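Local structure of amine Dehydrogenase (Pseudomonas putida, 1JMX) at residues B[4-14]-B[25-35]. The protein probably acts as the beta-propeller subunit of a heme c-containing quinohemoprotein that oxidatively deaminates primary amines. Sequence-based numbering, arbitrary orientation.
Sequences GPALKAGHEYM and VVDVASDTVYK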
# COMPACT_ATOMS: atom_id res chain seq x y z
N GLY B 4 -8.83 -37.77 -18.05
CA GLY B 4 -8.48 -39.05 -17.32
C GLY B 4 -9.73 -39.85 -17.01
O GLY B 4 -10.44 -40.25 -17.94
N PRO B 5 -10.03 -40.14 -15.72
CA PRO B 5 -11.24 -40.90 -15.40
C PRO B 5 -12.50 -40.05 -15.60
O PRO B 5 -12.56 -38.90 -15.17
CB PRO B 5 -11.03 -41.25 -13.92
CG PRO B 5 -10.29 -40.06 -13.40
CD PRO B 5 -9.26 -39.83 -14.50
N ALA B 6 -13.48 -40.59 -16.31
CA ALA B 6 -14.71 -39.86 -16.55
C ALA B 6 -15.50 -39.85 -15.26
O ALA B 6 -15.39 -40.79 -14.47
CB ALA B 6 -15.52 -40.53 -17.65
N LEU B 7 -16.27 -38.79 -15.04
CA LEU B 7 -17.08 -38.68 -13.83
C LEU B 7 -18.28 -39.62 -13.85
O LEU B 7 -18.91 -39.83 -14.89
CB LEU B 7 -17.53 -37.23 -13.62
CG LEU B 7 -16.53 -36.25 -13.00
CD1 LEU B 7 -15.19 -36.28 -13.73
CD2 LEU B 7 -17.12 -34.86 -12.99
N LYS B 8 -18.60 -40.18 -12.69
CA LYS B 8 -19.72 -41.10 -12.57
C LYS B 8 -21.05 -40.39 -12.37
O LYS B 8 -21.15 -39.42 -11.62
CB LYS B 8 -19.48 -42.07 -11.42
CG LYS B 8 -18.18 -42.83 -11.55
CD LYS B 8 -18.19 -44.09 -10.72
CE LYS B 8 -16.84 -44.81 -10.79
NZ LYS B 8 -16.42 -45.13 -12.20
N ALA B 9 -22.08 -40.89 -13.04
CA ALA B 9 -23.43 -40.32 -12.96
C ALA B 9 -24.02 -40.51 -11.56
O ALA B 9 -23.78 -41.52 -10.91
CB ALA B 9 -24.33 -40.97 -14.00
N GLY B 10 -24.80 -39.53 -11.12
CA GLY B 10 -25.41 -39.60 -9.80
C GLY B 10 -24.46 -39.21 -8.68
O GLY B 10 -24.90 -38.91 -7.57
N HIS B 11 -23.16 -39.24 -8.95
CA HIS B 11 -22.15 -38.88 -7.96
C HIS B 11 -21.98 -37.38 -7.83
O HIS B 11 -21.99 -36.66 -8.82
CB HIS B 11 -20.79 -39.46 -8.32
CG HIS B 11 -20.66 -40.92 -8.00
ND1 HIS B 11 -19.46 -41.49 -7.66
CD2 HIS B 11 -21.58 -41.91 -8.00
CE1 HIS B 11 -19.64 -42.79 -7.47
NE2 HIS B 11 -20.91 -43.06 -7.67
N GLU B 12 -21.77 -36.94 -6.60
CA GLU B 12 -21.57 -35.53 -6.31
C GLU B 12 -20.10 -35.16 -6.47
O GLU B 12 -19.22 -35.92 -6.09
CB GLU B 12 -22.05 -35.21 -4.91
CG GLU B 12 -22.05 -33.74 -4.58
CD GLU B 12 -22.98 -33.43 -3.45
OE1 GLU B 12 -23.23 -34.32 -2.61
OE2 GLU B 12 -23.50 -32.29 -3.41
N TYR B 13 -19.84 -33.99 -7.05
CA TYR B 13 -18.48 -33.53 -7.28
C TYR B 13 -18.33 -32.06 -6.99
O TYR B 13 -19.32 -31.33 -6.90
CB TYR B 13 -18.06 -33.80 -8.72
CG TYR B 13 -17.96 -35.27 -9.07
CD1 TYR B 13 -18.96 -35.90 -9.80
CD2 TYR B 13 -16.85 -36.01 -8.67
CE1 TYR B 13 -18.86 -37.25 -10.13
CE2 TYR B 13 -16.75 -37.36 -8.99
CZ TYR B 13 -17.75 -37.97 -9.72
OH TYR B 13 -17.63 -39.30 -10.04
N MET B 14 -17.08 -31.63 -6.85
CA MET B 14 -16.76 -30.24 -6.57
C MET B 14 -15.54 -29.82 -7.36
O MET B 14 -14.54 -30.54 -7.39
CB MET B 14 -16.48 -30.03 -5.09
CG MET B 14 -15.96 -28.63 -4.74
SD MET B 14 -15.43 -28.50 -3.01
CE MET B 14 -16.93 -27.99 -2.29
N VAL B 25 -11.06 -32.03 -9.54
CA VAL B 25 -12.39 -32.55 -9.32
C VAL B 25 -12.31 -33.29 -7.99
O VAL B 25 -11.46 -34.17 -7.80
CB VAL B 25 -12.83 -33.53 -10.43
CG1 VAL B 25 -14.25 -34.01 -10.17
CG2 VAL B 25 -12.77 -32.84 -11.78
N VAL B 26 -13.14 -32.87 -7.04
CA VAL B 26 -13.17 -33.47 -5.73
C VAL B 26 -14.39 -34.37 -5.61
O VAL B 26 -15.51 -33.96 -5.92
CB VAL B 26 -13.21 -32.40 -4.61
CG1 VAL B 26 -13.47 -33.04 -3.24
CG2 VAL B 26 -11.88 -31.64 -4.57
N ASP B 27 -14.16 -35.62 -5.27
CA ASP B 27 -15.25 -36.55 -5.08
C ASP B 27 -15.76 -36.24 -3.68
O ASP B 27 -15.09 -36.50 -2.68
CB ASP B 27 -14.74 -37.98 -5.18
CG ASP B 27 -15.84 -38.99 -4.98
OD1 ASP B 27 -15.86 -39.66 -3.93
OD2 ASP B 27 -16.70 -39.09 -5.87
N VAL B 28 -16.93 -35.62 -3.61
CA VAL B 28 -17.54 -35.23 -2.35
C VAL B 28 -17.82 -36.37 -1.37
O VAL B 28 -17.77 -36.18 -0.16
CB VAL B 28 -18.82 -34.40 -2.59
CG1 VAL B 28 -19.53 -34.08 -1.28
CG2 VAL B 28 -18.46 -33.11 -3.31
N ALA B 29 -18.08 -37.57 -1.89
CA ALA B 29 -18.38 -38.71 -1.02
C ALA B 29 -17.20 -39.15 -0.15
O ALA B 29 -17.34 -39.33 1.07
CB ALA B 29 -18.88 -39.90 -1.86
N SER B 30 -16.04 -39.29 -0.77
CA SER B 30 -14.83 -39.72 -0.09
C SER B 30 -13.91 -38.59 0.34
O SER B 30 -12.89 -38.82 0.99
CB SER B 30 -14.07 -40.69 -0.99
OG SER B 30 -13.77 -40.08 -2.24
N ASP B 31 -14.25 -37.36 -0.04
CA ASP B 31 -13.45 -36.19 0.29
C ASP B 31 -12.02 -36.35 -0.19
O ASP B 31 -11.07 -36.05 0.53
CB ASP B 31 -13.47 -35.93 1.79
CG ASP B 31 -14.73 -35.23 2.23
OD1 ASP B 31 -15.22 -34.38 1.45
OD2 ASP B 31 -15.23 -35.52 3.33
N THR B 32 -11.88 -36.86 -1.41
CA THR B 32 -10.57 -37.06 -2.00
C THR B 32 -10.57 -36.51 -3.43
O THR B 32 -11.63 -36.34 -4.03
CB THR B 32 -10.16 -38.57 -2.02
OG1 THR B 32 -10.93 -39.28 -3.00
CG2 THR B 32 -10.39 -39.22 -0.65
N VAL B 33 -9.39 -36.18 -3.94
CA VAL B 33 -9.25 -35.66 -5.29
C VAL B 33 -9.53 -36.78 -6.30
O VAL B 33 -8.84 -37.80 -6.33
CB VAL B 33 -7.85 -35.07 -5.53
CG1 VAL B 33 -7.72 -34.55 -6.97
CG2 VAL B 33 -7.59 -33.94 -4.54
N TYR B 34 -10.60 -36.61 -7.07
CA TYR B 34 -10.98 -37.59 -8.08
C TYR B 34 -10.04 -37.54 -9.29
O TYR B 34 -9.54 -38.57 -9.74
CB TYR B 34 -12.43 -37.33 -8.51
CG TYR B 34 -12.98 -38.42 -9.39
CD1 TYR B 34 -13.43 -39.62 -8.84
CD2 TYR B 34 -13.06 -38.25 -10.77
CE1 TYR B 34 -13.94 -40.64 -9.65
CE2 TYR B 34 -13.57 -39.26 -11.59
CZ TYR B 34 -14.01 -40.45 -11.02
OH TYR B 34 -14.51 -41.44 -11.83
N LYS B 35 -9.80 -36.33 -9.78
CA LYS B 35 -8.91 -36.11 -10.92
C LYS B 35 -8.48 -34.64 -11.00
O LYS B 35 -9.06 -33.77 -10.36
CB LYS B 35 -9.58 -36.54 -12.24
CG LYS B 35 -10.76 -35.67 -12.68
CD LYS B 35 -11.48 -36.23 -13.89
CE LYS B 35 -10.58 -36.26 -15.11
NZ LYS B 35 -11.27 -36.91 -16.25
O HOH W 1 -16.60 -40.78 -7.99
O HOH W 2 -18.91 -38.17 -4.75
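Tyr13 and Tyr34 form an edge-to-face aromatic pair: their planes meet at 65°, and CE2 of Tyr13 stands 3.9 Å from CG of Tyr34. Leu7 CG lies over the centre of one face of the Tyr13 ring, while Val25 CG1 packs 3.6 Å from Tyr13 CD2. Glu12 CG rests 3.9 Å from Val28 CB, its OE2 hydrogen-bonded to the backbone N of Lys304. With CG trans to its backbone N (chi1 -171°), Tyr34 extends past Pro5, and its OH donates to Ala6 O at 2.9 Å. Replacing this tyrosine with alanine would probably leave Ala6 O without that donor and open a gap beside Tyr13 and Pro5. Lys35 NZ donates to Pro5 O at 2.6 Å from 53° out of the carbonyl plane, and also bonds Leu72 O. Backbone pairing is antiparallel, Met14 O accepting from Val26 N at 2.7 Å and Val26 O from Met14 N. These strands belong to a propeller blade closed in the Velcro manner: N-terminal strands 12-18, 22-27 and 32-38 are completed by C-terminal strand 345-348, whose Phe347 touches Leu7 and Tyr13. Water extends the polar network, one molecule linking Asp27 OD2, His11 ND1 and Tyr13 OH. The Tyr13 hydroxyl accepts from Lys8 N at 3.0 Å.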